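Local coordinates for protein amine oxidase (Emericella nidulans, PDB 3PGB) that probably oxidises primary amines to aldehydes, using a copper ion and a topaquinone cofactor formed from one of its own tyrosines, at residues V737-S742 and T747-F752. Residues are numbered along the deposited sequence; the frame is centred on the assembly and turned at random.
Sequences VRVDYS and TAVRTF
Arg-738 and Arg-750 form a hydrogen-bonded pair of an antiparallel beta hairpin; the axes of segments 737-742 and 748-750 approach to 4.8 Å, their N-to-C directions 171° apart. The pairing is reciprocal: Arg-738 N reaches Arg-750 O at 3.0 Å, and Arg-750 N returns an equally long bond to Arg-738 O. Farther along, Asp-740 N donates to Ala-748 O. Thr-747 N closes the series on Asp-740 O from above the carbonyl plane, with a more bent N-H...O angle of 138°, where the chain turns a corner.

The face bearing Arg-738, Asp-740, Ala-748 and Arg-750 carries the charged side chains. Arg-738 grips the Asp-740 carboxylate side-on within its own strand: NE meets OD2 at 2.8 Å and NH2 meets OD1 at 3.0 Å, both on syn sides, so the two bonds fix the rotation of the guanidinium. With its CG anti to the backbone N (chi1 -155°), Arg-750 sets that carbon over one face of the Phe-752 ring, offset toward the rim. The edge of that ring meets the first strand, CE2 lying 3.8 Å from Arg-738 N.

On the other face, Val-739 and Val-749 form a non-hydrogen-bonded pair. Val-737 CG2 packs at 4.0 Å against Val-749 CG1, making this side apolar.

Strand 736-742 is also hydrogen-bonded to strand 464-479, through Val-737, Val-739 and Tyr-741, so it lies between that strand and 745-750. Phe-464 offers its ring to Arg-738 in a cation-pi contact. The second subunit packs Leu-770 on Val-737 and Val-739 and Trp-771 on Val-749, while its Glu-247 O accepts a bond from Arg-738 NH2. With the contact centred about 46 Å from the chain centre, this is consistent with the hairpin arms by which copper amine oxidase subunits embrace each other.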
# COMPACT_ATOMS: atom_id res chain seq x y z
N VAL A 737 22.94 -7.99 8.82
CA VAL A 737 23.57 -8.72 9.90
C VAL A 737 23.27 -10.22 9.81
O VAL A 737 22.25 -10.61 9.24
CB VAL A 737 23.10 -8.18 11.27
CG1 VAL A 737 21.66 -8.57 11.54
CG2 VAL A 737 24.00 -8.67 12.36
N ARG A 738 24.16 -11.04 10.37
CA ARG A 738 23.93 -12.48 10.47
C ARG A 738 24.37 -12.99 11.84
O ARG A 738 25.57 -12.98 12.15
CB ARG A 738 24.67 -13.24 9.38
CG ARG A 738 24.42 -14.75 9.37
CD ARG A 738 25.53 -15.49 8.64
NE ARG A 738 25.63 -16.89 9.05
CZ ARG A 738 25.34 -17.94 8.29
NH1 ARG A 738 24.92 -17.80 7.03
NH2 ARG A 738 25.47 -19.17 8.78
N VAL A 739 23.41 -13.44 12.65
CA VAL A 739 23.70 -14.05 13.95
C VAL A 739 23.66 -15.56 13.84
O VAL A 739 22.64 -16.13 13.48
CB VAL A 739 22.68 -13.63 15.01
CG1 VAL A 739 23.13 -14.11 16.39
CG2 VAL A 739 22.46 -12.11 15.00
N ASP A 740 24.79 -16.21 14.15
CA ASP A 740 24.83 -17.66 14.31
C ASP A 740 24.63 -17.96 15.79
O ASP A 740 25.11 -17.22 16.63
CB ASP A 740 26.17 -18.23 13.82
CG ASP A 740 26.26 -18.29 12.31
OD1 ASP A 740 26.04 -19.38 11.73
OD2 ASP A 740 26.53 -17.25 11.68
N TYR A 741 23.91 -19.03 16.11
CA TYR A 741 23.57 -19.31 17.51
C TYR A 741 23.43 -20.79 17.83
O TYR A 741 23.04 -21.59 16.97
CB TYR A 741 22.30 -18.57 17.91
CG TYR A 741 21.04 -19.11 17.28
CD1 TYR A 741 20.25 -20.04 17.96
CD2 TYR A 741 20.63 -18.70 16.02
CE1 TYR A 741 19.09 -20.55 17.39
CE2 TYR A 741 19.47 -19.20 15.44
CZ TYR A 741 18.70 -20.13 16.14
OH TYR A 741 17.55 -20.64 15.60
N SER A 742 23.75 -21.15 19.07
CA SER A 742 23.59 -22.51 19.57
C SER A 742 23.80 -22.55 21.09
O SER A 742 24.45 -21.66 21.66
CB SER A 742 24.57 -23.49 18.89
OG SER A 742 25.91 -23.09 19.08
N THR A 747 27.17 -17.45 18.84
CA THR A 747 28.59 -17.79 18.63
C THR A 747 29.29 -16.77 17.74
O THR A 747 30.49 -16.53 17.90
CB THR A 747 28.76 -19.18 18.00
OG1 THR A 747 28.01 -19.26 16.79
CG2 THR A 747 28.30 -20.27 18.96
N ALA A 748 28.55 -16.18 16.80
CA ALA A 748 29.11 -15.18 15.89
C ALA A 748 28.07 -14.12 15.53
O ALA A 748 26.88 -14.41 15.43
CB ALA A 748 29.64 -15.86 14.63
N VAL A 749 28.53 -12.88 15.37
CA VAL A 749 27.69 -11.79 14.86
C VAL A 749 28.44 -11.06 13.75
O VAL A 749 29.33 -10.25 14.02
CB VAL A 749 27.32 -10.78 15.95
CG1 VAL A 749 26.42 -9.69 15.37
CG2 VAL A 749 26.65 -11.47 17.12
N ARG A 750 28.08 -11.34 12.50
CA ARG A 750 28.69 -10.68 11.37
C ARG A 750 27.89 -9.42 11.04
O ARG A 750 26.69 -9.49 10.82
CB ARG A 750 28.76 -11.63 10.17
CG ARG A 750 29.88 -11.30 9.19
CD ARG A 750 30.01 -12.34 8.09
NE ARG A 750 30.87 -11.88 7.01
CZ ARG A 750 31.01 -12.50 5.83
NH1 ARG A 750 30.33 -13.61 5.56
NH2 ARG A 750 31.82 -11.99 4.91
N THR A 751 28.55 -8.27 11.04
CA THR A 751 27.89 -6.98 10.80
C THR A 751 28.32 -6.31 9.48
O THR A 751 27.85 -5.22 9.16
CB THR A 751 28.12 -6.00 11.98
OG1 THR A 751 29.45 -5.46 11.92
N PHE A 752 29.21 -6.96 8.74
CA PHE A 752 29.52 -6.64 7.33
C PHE A 752 30.06 -5.22 7.07
O PHE A 752 29.80 -4.64 6.02
CB PHE A 752 28.30 -6.91 6.45
CG PHE A 752 27.83 -8.33 6.51
CD1 PHE A 752 28.43 -9.31 5.72
CD2 PHE A 752 26.82 -8.71 7.37
CE1 PHE A 752 28.02 -10.62 5.78
CE2 PHE A 752 26.40 -10.02 7.44
CZ PHE A 752 27.00 -10.98 6.63